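Local coordinates for sulfur oxidation protein soxB (Thermus thermophilus, PDB 2WDE) that probably acts as a dimanganese hydrolase of the 5'-nucleotidase family in sulfur oxidation, its metal site here holding thiosulfate, at residues G131-N136 with D158-H163; S19-P24 with V331-A336; R242-V247 with E274-I279; Y436-Q441 with N499-A504. One frame throughout, in Å; residues are numbered along the deposited sequence.

Interaction 1. Residues G131-N136 with D158-H163. With MN (manganese (II) ion), chain G; MN (manganese (II) ion), chain F; THJ (thiosulfate), chain H.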
loop_
_atom_site.group_PDB
_atom_site.type_symbol
_atom_site.label_atom_id
_atom_site.label_comp_id
_atom_site.label_asym_id
_atom_site.label_seq_id
_atom_site.Cartn_x
_atom_site.Cartn_y
_atom_site.Cartn_z
ATOM N N GLY A 131 -6.730 4.518 -5.134
ATOM C CA GLY A 131 -6.809 5.057 -3.781
ATOM C C GLY A 131 -5.513 4.969 -2.982
ATOM O O GLY A 131 -4.505 4.447 -3.472
ATOM N N ASP A 132 -5.542 5.487 -1.747
ATOM C CA ASP A 132 -4.337 5.592 -0.922
ATOM C C ASP A 132 -3.386 6.451 -1.720
ATOM O O ASP A 132 -2.200 6.160 -1.862
ATOM C CB ASP A 132 -3.721 4.231 -0.598
ATOM C CG ASP A 132 -4.321 3.618 0.635
ATOM O OD1 ASP A 132 -5.286 4.222 1.167
ATOM O OD2 ASP A 132 -3.888 2.518 1.045
ATOM N N THR A 133 -3.952 7.523 -2.254
ATOM C CA THR A 133 -3.232 8.457 -3.101
ATOM C C THR A 133 -2.815 9.770 -2.429
ATOM O O THR A 133 -1.707 10.257 -2.641
ATOM C CB THR A 133 -4.103 8.804 -4.326
ATOM O OG1 THR A 133 -4.588 7.598 -4.929
ATOM C CG2 THR A 133 -3.312 9.624 -5.342
ATOM N N TRP A 134 -3.758 10.394 -1.737
ATOM C CA TRP A 134 -3.588 11.751 -1.208
ATOM C C TRP A 134 -2.659 11.933 -0.029
ATOM O O TRP A 134 -2.266 13.065 0.286
ATOM C CB TRP A 134 -4.951 12.300 -0.779
ATOM C CG TRP A 134 -5.926 12.494 -1.893
ATOM C CD1 TRP A 134 -5.668 12.461 -3.242
ATOM C CD2 TRP A 134 -7.295 12.871 -1.752
ATOM N NE1 TRP A 134 -6.823 12.727 -3.947
ATOM C CE2 TRP A 134 -7.837 12.974 -3.054
ATOM C CE3 TRP A 134 -8.144 13.051 -0.646
ATOM C CZ2 TRP A 134 -9.186 13.282 -3.279
ATOM C CZ3 TRP A 134 -9.481 13.371 -0.873
ATOM C CH2 TRP A 134 -9.988 13.472 -2.184
ATOM N N THR A 135 -2.388 10.836 0.669
ATOM C CA THR A 135 -1.676 10.893 1.937
ATOM C C THR A 135 -0.272 10.293 1.993
ATOM O O THR A 135 0.210 9.682 1.034
ATOM C CB THR A 135 -2.551 10.196 2.994
ATOM O OG1 THR A 135 -2.911 8.898 2.504
ATOM C CG2 THR A 135 -3.841 10.992 3.244
ATOM N N ASN A 136 0.348 10.447 3.164
ATOM C CA ASN A 136 1.632 9.818 3.486
ATOM C C ASN A 136 2.883 10.213 2.711
ATOM O O ASN A 136 3.647 9.353 2.256
ATOM C CB ASN A 136 1.453 8.309 3.520
ATOM C CG ASN A 136 0.102 7.908 4.089
ATOM O OD1 ASN A 136 -0.754 7.392 3.375
ATOM N ND2 ASN A 136 -0.113 8.195 5.374
ATOM N N ASP A 158 -9.639 9.859 -14.232
ATOM C CA ASP A 158 -11.069 9.721 -14.475
ATOM C C ASP A 158 -11.868 9.318 -13.247
ATOM O O ASP A 158 -12.982 9.799 -13.029
ATOM C CB ASP A 158 -11.318 8.737 -15.625
ATOM C CG ASP A 158 -10.839 9.278 -16.954
ATOM O OD1 ASP A 158 -11.323 10.360 -17.352
ATOM O OD2 ASP A 158 -9.891 8.706 -17.534
ATOM N N HIS A 159 -11.317 8.387 -12.474
ATOM C CA HIS A 159 -11.983 7.889 -11.289
ATOM C C HIS A 159 -10.918 7.530 -10.252
ATOM O O HIS A 159 -9.754 7.280 -10.593
ATOM C CB HIS A 159 -12.751 6.598 -11.607
ATOM C CG HIS A 159 -13.917 6.774 -12.534
ATOM N ND1 HIS A 159 -15.059 7.462 -12.178
ATOM C CD2 HIS A 159 -14.149 6.284 -13.777
ATOM C CE1 HIS A 159 -15.927 7.418 -13.175
ATOM N NE2 HIS A 159 -15.399 6.711 -14.158
ATOM N N MET A 160 -11.342 7.494 -8.993
ATOM C CA MET A 160 -10.510 7.030 -7.884
ATOM C C MET A 160 -11.454 6.489 -6.824
ATOM O O MET A 160 -12.645 6.827 -6.805
ATOM C CB MET A 160 -9.642 8.154 -7.297
ATOM C CG MET A 160 -10.318 8.993 -6.177
ATOM S SD MET A 160 -9.204 10.264 -5.451
ATOM C CE MET A 160 -8.247 9.250 -4.242
ATOM N N VAL A 161 -10.938 5.606 -5.977
ATOM C CA VAL A 161 -11.665 5.116 -4.816
ATOM C C VAL A 161 -10.779 5.548 -3.625
ATOM O O VAL A 161 -9.808 6.302 -3.811
ATOM C CB VAL A 161 -11.970 3.600 -4.881
ATOM C CG1 VAL A 161 -12.980 3.300 -6.005
ATOM C CG2 VAL A 161 -10.694 2.795 -5.081
ATOM N N SER A 162 -11.100 5.109 -2.417
ATOM C CA SER A 162 -10.364 5.611 -1.258
ATOM C C SER A 162 -10.108 4.642 -0.115
ATOM O O SER A 162 -10.745 3.592 0.020
ATOM C CB SER A 162 -11.140 6.796 -0.674
ATOM O OG SER A 162 -12.290 6.315 0.020
ATOM N N HIS A 163 -9.206 5.081 0.757
ATOM C CA HIS A 163 -8.901 4.413 2.006
ATOM C C HIS A 163 -8.237 5.437 2.925
ATOM O O HIS A 163 -8.924 6.112 3.700
ATOM C CB HIS A 163 -8.032 3.169 1.845
ATOM C CG HIS A 163 -7.514 2.637 3.157
ATOM N ND1 HIS A 163 -6.499 1.709 3.243
ATOM C CD2 HIS A 163 -7.863 2.929 4.434
ATOM C CE1 HIS A 163 -6.230 1.467 4.516
ATOM N NE2 HIS A 163 -7.060 2.178 5.260
HETATM MN MN MN G . -5.115 0.798 1.770
HETATM MN MN MN F . -1.845 1.577 0.584
HETATM S S1 THJ H . -2.273 0.223 3.549
HETATM O O1 THJ H . -3.651 0.664 3.627
HETATM O O2 THJ H . -1.422 1.114 2.766
HETATM O O3 THJ H . -2.159 -1.172 3.133
HETATM S S2 THJ H . -1.546 0.300 5.448
HETATM O O HOH W 1 -3.048 0.077 0.991
#
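His163 and Asp132 converge on one metal through their first torsions: the imidazole of His163 swings opposite its backbone N (chi1 169°), while the carboxylate of Asp132 stays beside its backbone N (chi1 -87°). The planes of carboxylate and ring are inclined at 36°. His163 ND1 binds a manganese ion at 2.2 Å, and His163 NE2 is hydrogen-bonded to His226. Asp132 OD2 bridges, 2.2 Å from that same ion and 2.3 Å from the second manganese. Asp132 OD1 turns from the metals toward the backbone N of Trp164, a hydrogen bond that, with OD2's two metal bonds, fixes the group's rotation; OD1 also lies 3.0 Å from His163 CB. This is the dinuclear centre of the calcineurin-like metallophosphatase fold, built on loops after strands 124-129 and 159-160, with Asp36, His38, His263, His286 and His288 completing it. A water bridges the ions, and thiosulfate spans them, O1 on one and O2 on the other. Behind the metals, Met160 meets Trp134 as a Met-aromatic contact: its CE lies over one face, 4.1 Å from the centroid of the Trp134 five-membered ring, while SD approaches obliquely. Gly131 lets the backbones close in, its CA 3.2 Å from Val161 O.

Interaction 2. Residues S19-P24 with V331-A336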
loop_
_atom_site.group_PDB
_atom_site.type_symbol
_atom_site.label_atom_id
_atom_site.label_comp_id
_atom_site.label_asym_id
_atom_site.label_seq_id
_atom_site.Cartn_x
_atom_site.Cartn_y
_atom_site.Cartn_z
ATOM N N SER A 19 11.320 -3.381 -25.792
ATOM C CA SER A 19 10.301 -2.341 -25.904
ATOM C C SER A 19 9.284 -2.511 -24.781
ATOM O O SER A 19 8.249 -3.157 -24.963
ATOM C CB SER A 19 9.583 -2.431 -27.254
ATOM O OG SER A 19 10.159 -1.548 -28.201
ATOM N N LEU A 20 9.590 -1.943 -23.620
ATOM C CA LEU A 20 8.696 -2.021 -22.469
ATOM C C LEU A 20 7.406 -1.249 -22.741
ATOM O O LEU A 20 6.317 -1.699 -22.391
ATOM C CB LEU A 20 9.366 -1.409 -21.234
ATOM C CG LEU A 20 10.320 -2.238 -20.371
ATOM C CD1 LEU A 20 11.288 -3.020 -21.239
ATOM C CD2 LEU A 20 11.070 -1.312 -19.416
ATOM N N TYR A 21 7.543 -0.080 -23.361
ATOM C CA TYR A 21 6.410 0.811 -23.607
ATOM C C TYR A 21 5.793 0.823 -25.005
ATOM O O TYR A 21 4.647 1.248 -25.175
ATOM C CB TYR A 21 6.784 2.231 -23.187
ATOM C CG TYR A 21 7.563 2.270 -21.892
ATOM C CD1 TYR A 21 6.991 1.819 -20.710
ATOM C CD2 TYR A 21 8.882 2.711 -21.859
ATOM C CE1 TYR A 21 7.700 1.826 -19.526
ATOM C CE2 TYR A 21 9.602 2.726 -20.673
ATOM C CZ TYR A 21 9.001 2.283 -19.508
ATOM O OH TYR A 21 9.696 2.300 -18.324
ATOM N N ASP A 22 6.553 0.393 -26.006
ATOM C CA ASP A 22 6.069 0.406 -27.387
ATOM C C ASP A 22 5.168 -0.794 -27.664
ATOM O O ASP A 22 5.636 -1.836 -28.124
ATOM C CB ASP A 22 7.253 0.409 -28.358
ATOM C CG ASP A 22 6.851 0.782 -29.767
ATOM O OD1 ASP A 22 5.961 1.646 -29.922
ATOM O OD2 ASP A 22 7.424 0.213 -30.720
ATOM N N LEU A 23 3.880 -0.654 -27.364
ATOM C CA LEU A 23 2.938 -1.754 -27.541
ATOM C C LEU A 23 1.991 -1.548 -28.715
ATOM O O LEU A 23 1.442 -0.462 -28.907
ATOM C CB LEU A 23 2.112 -1.958 -26.266
ATOM C CG LEU A 23 2.831 -2.452 -25.007
ATOM C CD1 LEU A 23 1.954 -2.236 -23.782
ATOM C CD2 LEU A 23 3.208 -3.920 -25.142
ATOM N N PRO A 24 1.750 -2.616 -29.487
ATOM C CA PRO A 24 0.812 -2.602 -30.613
ATOM C C PRO A 24 -0.611 -2.463 -30.071
ATOM O O PRO A 24 -0.865 -2.743 -28.897
ATOM C CB PRO A 24 1.003 -3.993 -31.234
ATOM C CG PRO A 24 1.421 -4.851 -30.096
ATOM C CD PRO A 24 2.286 -3.964 -29.227
ATOM N N VAL A 331 2.443 -4.816 -17.123
ATOM C CA VAL A 331 2.929 -4.023 -16.009
ATOM C C VAL A 331 4.018 -3.122 -16.599
ATOM O O VAL A 331 5.066 -3.609 -17.036
ATOM C CB VAL A 331 3.468 -4.928 -14.876
ATOM C CG1 VAL A 331 4.217 -4.087 -13.822
ATOM C CG2 VAL A 331 2.305 -5.716 -14.218
ATOM N N LEU A 332 3.747 -1.820 -16.681
ATOM C CA LEU A 332 4.715 -0.878 -17.251
ATOM C C LEU A 332 5.569 -0.230 -16.157
ATOM O O LEU A 332 5.070 0.530 -15.320
ATOM C CB LEU A 332 4.000 0.184 -18.094
ATOM C CG LEU A 332 3.059 -0.304 -19.211
ATOM C CD1 LEU A 332 2.365 0.884 -19.860
ATOM C CD2 LEU A 332 3.812 -1.120 -20.273
ATOM N N PRO A 333 6.874 -0.542 -16.135
ATOM C CA PRO A 333 7.693 0.053 -15.070
ATOM C C PRO A 333 7.812 1.569 -15.213
ATOM O O PRO A 333 8.071 2.071 -16.307
ATOM C CB PRO A 333 9.067 -0.600 -15.273
ATOM C CG PRO A 333 8.784 -1.876 -16.014
ATOM C CD PRO A 333 7.618 -1.551 -16.908
ATOM N N VAL A 334 7.611 2.293 -14.110
ATOM C CA VAL A 334 7.783 3.756 -14.109
ATOM C C VAL A 334 9.237 4.018 -13.733
ATOM O O VAL A 334 9.579 4.130 -12.555
ATOM C CB VAL A 334 6.801 4.468 -13.130
ATOM C CG1 VAL A 334 7.006 5.990 -13.155
ATOM C CG2 VAL A 334 5.356 4.120 -13.470
ATOM N N LEU A 335 10.109 4.007 -14.734
ATOM C CA LEU A 335 11.537 4.207 -14.502
ATOM C C LEU A 335 11.918 5.630 -14.876
ATOM O O LEU A 335 12.009 5.972 -16.053
ATOM C CB LEU A 335 12.359 3.180 -15.284
ATOM C CG LEU A 335 12.187 1.719 -14.841
ATOM C CD1 LEU A 335 12.885 0.769 -15.795
ATOM C CD2 LEU A 335 12.707 1.514 -13.420
ATOM N N ALA A 336 12.096 6.468 -13.859
ATOM C CA ALA A 336 12.402 7.875 -14.073
ATOM C C ALA A 336 13.578 8.132 -15.010
ATOM O O ALA A 336 13.557 9.090 -15.772
ATOM C CB ALA A 336 12.590 8.599 -12.741
#
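Tyr21 and Leu20, in the loop that precedes strand 29-34, pack on Leu332 and Pro333 at the end of strand 323-333, an outermost strand of the mixed sheet that also contains strand 29-34. The contact therefore lays the start of the modelled chain along an edge of that sheet, away from the metal site. Its apolar part is made by the leucines, the proline and the tyrosine ring. Leu20 CD2 reaches Pro333 CG at 4.1 Å, the two side chains crossing at about a right angle. Leu23 CD1 meets Leu332 CD2, also at 4.1 Å, and Tyr21 CE1 lies 4.3 Å from both Leu332 CB, at the ring edge, and Pro333 CD. Within the same segment, Leu20 CB lies 3.9 Å above the centre of the Tyr21 ring. Helix 104-120 adds contacts: Leu110 touches Tyr21, and Gln114 touches Leu332 and donates a hydrogen bond to the backbone O of Tyr21. The polar part across the segments is a single hydrogen bond. With CG beside the backbone N (chi1 -41°), the ring of Tyr21 extends toward Pro333, and its OH donates to Pro333 O at 2.6 Å, tilted 27° from the carbonyl plane.

Interaction 3. Residues R242-V247 with E274-I279; sequences RLQEAV and ERIRGI
Gln244 reaches from helix 240-252 to Arg277 in the loop between helix 266-273 and strand 281-284. From CB the chain leaves anti to the helix backbone N (chi1 -177°) and bends at chi2, which turns the amide broadside to the arginine. Its CG lies 3.6 Å from Arg277 NH1. CD sits 3.5 Å above the centre of the guanidinium plane, and the two flat groups, only 14° apart, are stacked. At the tip, OE1 accepts from Arg277 N at 2.8 Å, in the carbonyl plane and on a lone pair, and touches Ile276 CG2. NE2 returns a bond to Arg277 O at 2.8 Å, N-H...O angle 167°, so the amide grips both backbone polar groups of one residue. Gln244 NE2 also gives Asp248 a weak hydrogen bond. Beside this pair, apolar contacts seat helix 240-252 on the loop: Leu243 CD2 meets Ile276 CG1 at 3.9 Å, and Val247 CG2 meets Ile279 CG1 at the same separation. Gly278 fits close beside Val247. Two nearly straight bonds fix the amide's orientation, and the salt bridge of Arg277 NH2 to Asp248 probably offsets the charge of the guanidinium that lies on the amide.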
loop_
_atom_site.group_PDB
_atom_site.type_symbol
_atom_site.label_atom_id
_atom_site.label_comp_id
_atom_site.label_asym_id
_atom_site.label_seq_id
_atom_site.Cartn_x
_atom_site.Cartn_y
_atom_site.Cartn_z
ATOM N N ARG A 242 -25.701 -4.974 -1.537
ATOM C CA ARG A 242 -25.655 -3.688 -2.221
ATOM C C ARG A 242 -24.621 -3.676 -3.358
ATOM O O ARG A 242 -24.758 -2.926 -4.327
ATOM C CB ARG A 242 -25.350 -2.578 -1.210
ATOM C CG ARG A 242 -25.886 -1.211 -1.588
ATOM C CD ARG A 242 -25.179 -0.116 -0.801
ATOM N NE ARG A 242 -25.689 -0.001 0.561
ATOM C CZ ARG A 242 -26.665 0.825 0.925
ATOM N NH1 ARG A 242 -27.243 1.608 0.024
ATOM N NH2 ARG A 242 -27.061 0.873 2.191
ATOM N N LEU A 243 -23.572 -4.487 -3.227
ATOM C CA LEU A 243 -22.565 -4.572 -4.285
ATOM C C LEU A 243 -23.212 -5.254 -5.491
ATOM O O LEU A 243 -23.100 -4.782 -6.618
ATOM C CB LEU A 243 -21.354 -5.397 -3.824
ATOM C CG LEU A 243 -20.290 -5.652 -4.904
ATOM C CD1 LEU A 243 -20.026 -4.403 -5.724
ATOM C CD2 LEU A 243 -18.987 -6.206 -4.323
ATOM N N GLN A 244 -23.893 -6.367 -5.233
ATOM C CA GLN A 244 -24.544 -7.138 -6.286
ATOM C C GLN A 244 -25.623 -6.298 -6.951
ATOM O O GLN A 244 -25.772 -6.301 -8.172
ATOM C CB GLN A 244 -25.153 -8.414 -5.712
ATOM C CG GLN A 244 -25.791 -9.303 -6.755
ATOM C CD GLN A 244 -24.786 -9.875 -7.730
ATOM O OE1 GLN A 244 -24.072 -10.827 -7.414
ATOM N NE2 GLN A 244 -24.726 -9.299 -8.927
ATOM N N GLU A 245 -26.374 -5.572 -6.136
ATOM C CA GLU A 245 -27.422 -4.718 -6.668
ATOM C C GLU A 245 -26.855 -3.635 -7.580
ATOM O O GLU A 245 -27.438 -3.333 -8.618
ATOM C CB GLU A 245 -28.273 -4.127 -5.545
ATOM C CG GLU A 245 -29.287 -5.115 -4.995
ATOM C CD GLU A 245 -29.893 -4.667 -3.682
ATOM O OE1 GLU A 245 -29.510 -3.587 -3.185
ATOM O OE2 GLU A 245 -30.753 -5.399 -3.149
ATOM N N ALA A 246 -25.693 -3.084 -7.225
ATOM C CA ALA A 246 -25.055 -2.063 -8.055
ATOM C C ALA A 246 -24.553 -2.634 -9.384
ATOM O O ALA A 246 -24.599 -1.966 -10.417
ATOM C CB ALA A 246 -23.915 -1.371 -7.302
ATOM N N VAL A 247 -24.054 -3.865 -9.349
ATOM C CA VAL A 247 -23.592 -4.530 -10.563
ATOM C C VAL A 247 -24.811 -4.868 -11.428
ATOM O O VAL A 247 -24.789 -4.694 -12.642
ATOM C CB VAL A 247 -22.760 -5.798 -10.253
ATOM C CG1 VAL A 247 -22.471 -6.565 -11.539
ATOM C CG2 VAL A 247 -21.444 -5.431 -9.541
ATOM N N GLU A 274 -16.010 -14.890 -6.267
ATOM C CA GLU A 274 -16.672 -16.189 -6.179
ATOM C C GLU A 274 -18.055 -16.057 -5.562
ATOM O O GLU A 274 -18.791 -17.035 -5.482
ATOM C CB GLU A 274 -15.845 -17.138 -5.311
ATOM C CG GLU A 274 -14.647 -17.746 -6.021
ATOM C CD GLU A 274 -13.809 -18.606 -5.097
ATOM O OE1 GLU A 274 -14.126 -18.670 -3.890
ATOM O OE2 GLU A 274 -12.831 -19.218 -5.577
ATOM N N ARG A 275 -18.396 -14.858 -5.108
ATOM C CA ARG A 275 -19.685 -14.641 -4.466
ATOM C C ARG A 275 -20.571 -13.644 -5.201
ATOM O O ARG A 275 -21.792 -13.691 -5.072
ATOM C CB ARG A 275 -19.491 -14.217 -3.010
ATOM C CG ARG A 275 -19.143 -15.368 -2.084
ATOM C CD ARG A 275 -18.494 -14.873 -0.803
ATOM N NE ARG A 275 -19.428 -14.137 0.044
ATOM C CZ ARG A 275 -20.422 -14.698 0.726
ATOM N NH1 ARG A 275 -20.624 -16.006 0.653
ATOM N NH2 ARG A 275 -21.218 -13.949 1.480
ATOM N N ILE A 276 -19.957 -12.739 -5.954
ATOM C CA ILE A 276 -20.692 -11.730 -6.710
ATOM C C ILE A 276 -20.765 -12.111 -8.185
ATOM O O ILE A 276 -19.752 -12.445 -8.796
ATOM C CB ILE A 276 -20.036 -10.326 -6.565
ATOM C CG1 ILE A 276 -19.802 -9.979 -5.088
ATOM C CG2 ILE A 276 -20.900 -9.261 -7.219
ATOM C CD1 ILE A 276 -21.091 -9.818 -4.295
ATOM N N ARG A 277 -21.949 -12.028 -8.783
ATOM C CA ARG A 277 -22.044 -12.350 -10.203
ATOM C C ARG A 277 -22.046 -11.089 -11.054
ATOM O O ARG A 277 -22.593 -10.064 -10.648
ATOM C CB ARG A 277 -23.262 -13.236 -10.504
ATOM C CG ARG A 277 -24.600 -12.552 -10.362
ATOM C CD ARG A 277 -25.717 -13.574 -10.190
ATOM N NE ARG A 277 -26.591 -13.226 -9.074
ATOM C CZ ARG A 277 -27.274 -12.090 -8.993
ATOM N NH1 ARG A 277 -28.041 -11.848 -7.937
ATOM N NH2 ARG A 277 -27.197 -11.199 -9.977
ATOM N N GLY A 278 -21.393 -11.144 -12.212
ATOM C CA GLY A 278 -21.368 -10.005 -13.108
ATOM C C GLY A 278 -20.115 -9.147 -13.129
ATOM O O GLY A 278 -20.040 -8.217 -13.928
ATOM N N ILE A 279 -19.138 -9.427 -12.266
ATOM C CA ILE A 279 -17.895 -8.643 -12.306
ATOM C C ILE A 279 -16.888 -9.314 -13.245
ATOM O O ILE A 279 -16.457 -10.444 -13.017
ATOM C CB ILE A 279 -17.277 -8.384 -10.909
ATOM C CG1 ILE A 279 -18.291 -7.732 -9.969
ATOM C CG2 ILE A 279 -16.094 -7.449 -11.051
ATOM C CD1 ILE A 279 -17.771 -7.575 -8.546
#

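Interaction 4. Residues Y436-Q441 with N499-A504; sequences YLRGAQ and NRRYLA
The Tyr436 ring is held between two side chains of the partner strand. Leu503 CG, anti to its backbone N, brings Leu503 CD1 over one face, 3.8 Å from the ring centroid and only 12° off the normal, a CH-pi contact. On the opposite face Arg501 CZ stands 4.5 Å from that centroid, a cation-pi contact in which ring and guanidinium are inclined at 44°; NH1 is the closest part, 3.5 Å from Tyr436 CG. The same NH1 forms a salt bridge with Glu516, which probably steadies the cation over the ring. Tyr502, on the sheet's other face, presents its ring edge to Leu437 O and Gly439 N, and has over one face NE of Arg500, whose NH2 salt-bridges Glu397. Tyr502 CE2 also comes 3.6 Å from Gly439 CA, where a glycine leaves room for the ring. Leu437 shares that face and meets Ala504, CD1 to CB 4.0 Å. The strands pair through Leu437 and Tyr502: Leu437 N donates to Tyr502 O at 2.9 Å and Tyr502 N to Leu437 O at 2.8 Å. Gly439 N then bonds to Arg500 O at a less straight 137°. Gln441 OE1 accepts from N of Arg438, the N-cap residue. The antiparallel pair 431-438 and 501-507 belongs to the mixed sheet of the 5'-nucleotidase C-terminal domain, and helix 439-453 follows directly from the first strand.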
loop_
_atom_site.group_PDB
_atom_site.type_symbol
_atom_site.label_atom_id
_atom_site.label_comp_id
_atom_site.label_asym_id
_atom_site.label_seq_id
_atom_site.Cartn_x
_atom_site.Cartn_y
_atom_site.Cartn_z
ATOM N N TYR A 436 2.636 1.433 29.795
ATOM C CA TYR A 436 2.944 0.115 30.314
ATOM C C TYR A 436 1.949 -0.910 29.813
ATOM O O TYR A 436 0.754 -0.634 29.725
ATOM C CB TYR A 436 2.910 0.125 31.843
ATOM C CG TYR A 436 4.027 0.939 32.426
ATOM C CD1 TYR A 436 5.309 0.409 32.528
ATOM C CD2 TYR A 436 3.842 2.283 32.732
ATOM C CE1 TYR A 436 6.357 1.172 32.990
ATOM C CE2 TYR A 436 4.886 3.050 33.210
ATOM C CZ TYR A 436 6.138 2.493 33.330
ATOM O OH TYR A 436 7.178 3.253 33.802
ATOM N N LEU A 437 2.442 -2.120 29.568
ATOM C CA LEU A 437 1.583 -3.251 29.225
ATOM C C LEU A 437 2.030 -4.407 30.118
ATOM O O LEU A 437 3.223 -4.605 30.310
ATOM C CB LEU A 437 1.790 -3.694 27.771
ATOM C CG LEU A 437 1.299 -2.840 26.604
ATOM C CD1 LEU A 437 1.809 -3.439 25.290
ATOM C CD2 LEU A 437 -0.225 -2.766 26.610
ATOM N N ARG A 438 1.094 -5.212 30.602
ATOM C CA ARG A 438 1.482 -6.404 31.353
ATOM C C ARG A 438 1.985 -7.418 30.331
ATOM O O ARG A 438 1.543 -7.414 29.169
ATOM C CB ARG A 438 0.281 -7.006 32.083
ATOM C CG ARG A 438 -0.282 -6.130 33.193
ATOM C CD ARG A 438 -1.590 -6.722 33.713
ATOM N NE ARG A 438 -2.709 -6.288 32.885
ATOM C CZ ARG A 438 -3.344 -7.060 32.007
ATOM N NH1 ARG A 438 -3.002 -8.330 31.855
ATOM N NH2 ARG A 438 -4.332 -6.559 31.289
ATOM N N GLY A 439 2.869 -8.310 30.764
ATOM C CA GLY A 439 3.401 -9.345 29.892
ATOM C C GLY A 439 2.301 -10.071 29.141
ATOM O O GLY A 439 2.436 -10.360 27.952
ATOM N N ALA A 440 1.197 -10.358 29.824
ATOM C CA ALA A 440 0.075 -11.061 29.179
ATOM C C ALA A 440 -0.519 -10.302 27.996
ATOM O O ALA A 440 -0.955 -10.907 27.016
ATOM C CB ALA A 440 -1.017 -11.404 30.200
ATOM N N GLN A 441 -0.524 -8.974 28.079
ATOM C CA GLN A 441 -1.049 -8.152 26.993
ATOM C C GLN A 441 -0.145 -8.215 25.770
ATOM O O GLN A 441 -0.623 -8.249 24.637
ATOM C CB GLN A 441 -1.211 -6.706 27.452
ATOM C CG GLN A 441 -2.238 -6.533 28.552
ATOM C CD GLN A 441 -2.434 -5.084 28.894
ATOM O OE1 GLN A 441 -1.657 -4.514 29.644
ATOM N NE2 GLN A 441 -3.412 -4.452 28.266
ATOM N N ASN A 499 2.809 -11.347 34.310
ATOM C CA ASN A 499 2.303 -10.405 35.304
ATOM C C ASN A 499 3.152 -9.163 35.470
ATOM O O ASN A 499 2.811 -8.269 36.232
ATOM C CB ASN A 499 2.115 -11.101 36.658
ATOM C CG ASN A 499 1.099 -12.222 36.599
ATOM O OD1 ASN A 499 1.431 -13.383 36.818
ATOM N ND2 ASN A 499 -0.146 -11.879 36.287
ATOM N N ARG A 500 4.262 -9.118 34.750
ATOM C CA ARG A 500 5.181 -7.991 34.795
ATOM C C ARG A 500 4.689 -6.840 33.923
ATOM O O ARG A 500 4.199 -7.061 32.813
ATOM C CB ARG A 500 6.532 -8.454 34.255
ATOM C CG ARG A 500 7.723 -7.927 35.005
ATOM C CD ARG A 500 8.277 -6.709 34.320
ATOM N NE ARG A 500 9.617 -6.935 33.794
ATOM C CZ ARG A 500 10.375 -5.978 33.272
ATOM N NH1 ARG A 500 11.589 -6.264 32.813
ATOM N NH2 ARG A 500 9.915 -4.731 33.213
ATOM N N ARG A 501 4.847 -5.610 34.406
ATOM C CA ARG A 501 4.492 -4.450 33.601
ATOM C C ARG A 501 5.754 -4.068 32.843
ATOM O O ARG A 501 6.823 -3.908 33.438
ATOM C CB ARG A 501 4.030 -3.282 34.475
ATOM C CG ARG A 501 2.694 -3.515 35.162
ATOM C CD ARG A 501 1.931 -2.214 35.335
ATOM N NE ARG A 501 2.605 -1.302 36.254
ATOM C CZ ARG A 501 2.553 0.025 36.167
ATOM N NH1 ARG A 501 1.860 0.603 35.195
ATOM N NH2 ARG A 501 3.195 0.775 37.052
ATOM N N TYR A 502 5.638 -3.969 31.522
ATOM C CA TYR A 502 6.774 -3.611 30.677
ATOM C C TYR A 502 6.461 -2.264 30.073
ATOM O O TYR A 502 5.318 -2.010 29.709
ATOM C CB TYR A 502 6.898 -4.603 29.520
ATOM C CG TYR A 502 7.307 -6.005 29.916
ATOM C CD1 TYR A 502 8.635 -6.413 29.843
ATOM C CD2 TYR A 502 6.355 -6.936 30.305
ATOM C CE1 TYR A 502 9.009 -7.709 30.205
ATOM C CE2 TYR A 502 6.713 -8.226 30.639
ATOM C CZ TYR A 502 8.035 -8.611 30.601
ATOM O OH TYR A 502 8.360 -9.921 30.919
ATOM N N LEU A 503 7.466 -1.404 29.936
ATOM C CA LEU A 503 7.225 -0.113 29.310
ATOM C C LEU A 503 7.289 -0.278 27.797
ATOM O O LEU A 503 8.301 -0.724 27.244
ATOM C CB LEU A 503 8.237 0.926 29.753
ATOM C CG LEU A 503 7.962 2.310 29.165
ATOM C CD1 LEU A 503 6.609 2.836 29.630
ATOM C CD2 LEU A 503 9.075 3.266 29.560
ATOM N N ALA A 504 6.203 0.081 27.134
ATOM C CA ALA A 504 6.127 -0.058 25.693
ATOM C C ALA A 504 6.053 1.297 25.015
ATOM O O ALA A 504 5.693 2.293 25.631
ATOM C CB ALA A 504 4.891 -0.885 25.330
#

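Interactions 1 and 2 reach the same mixed sheet: interaction 1 is wholly buried in the loops at the strand ends, which bind the metals, whereas interaction 2 is partly buried along an outer strand. Interaction 3 belongs beside the other large sheet, joining a helix to the loop before a sheet strand. Interaction 4 lies in the C-terminal domain, its centre 52 Å from that of interaction 2 and on the opposite side of the chain's centre. Chemistry follows position: metal coordination and sulfur-aromatic packing in the core, aliphatic contacts with one phenol bond at the sheet edge, an arginine stacked on an amide in interaction 3 and a cation-pi contact in interaction 4, both partly exposed.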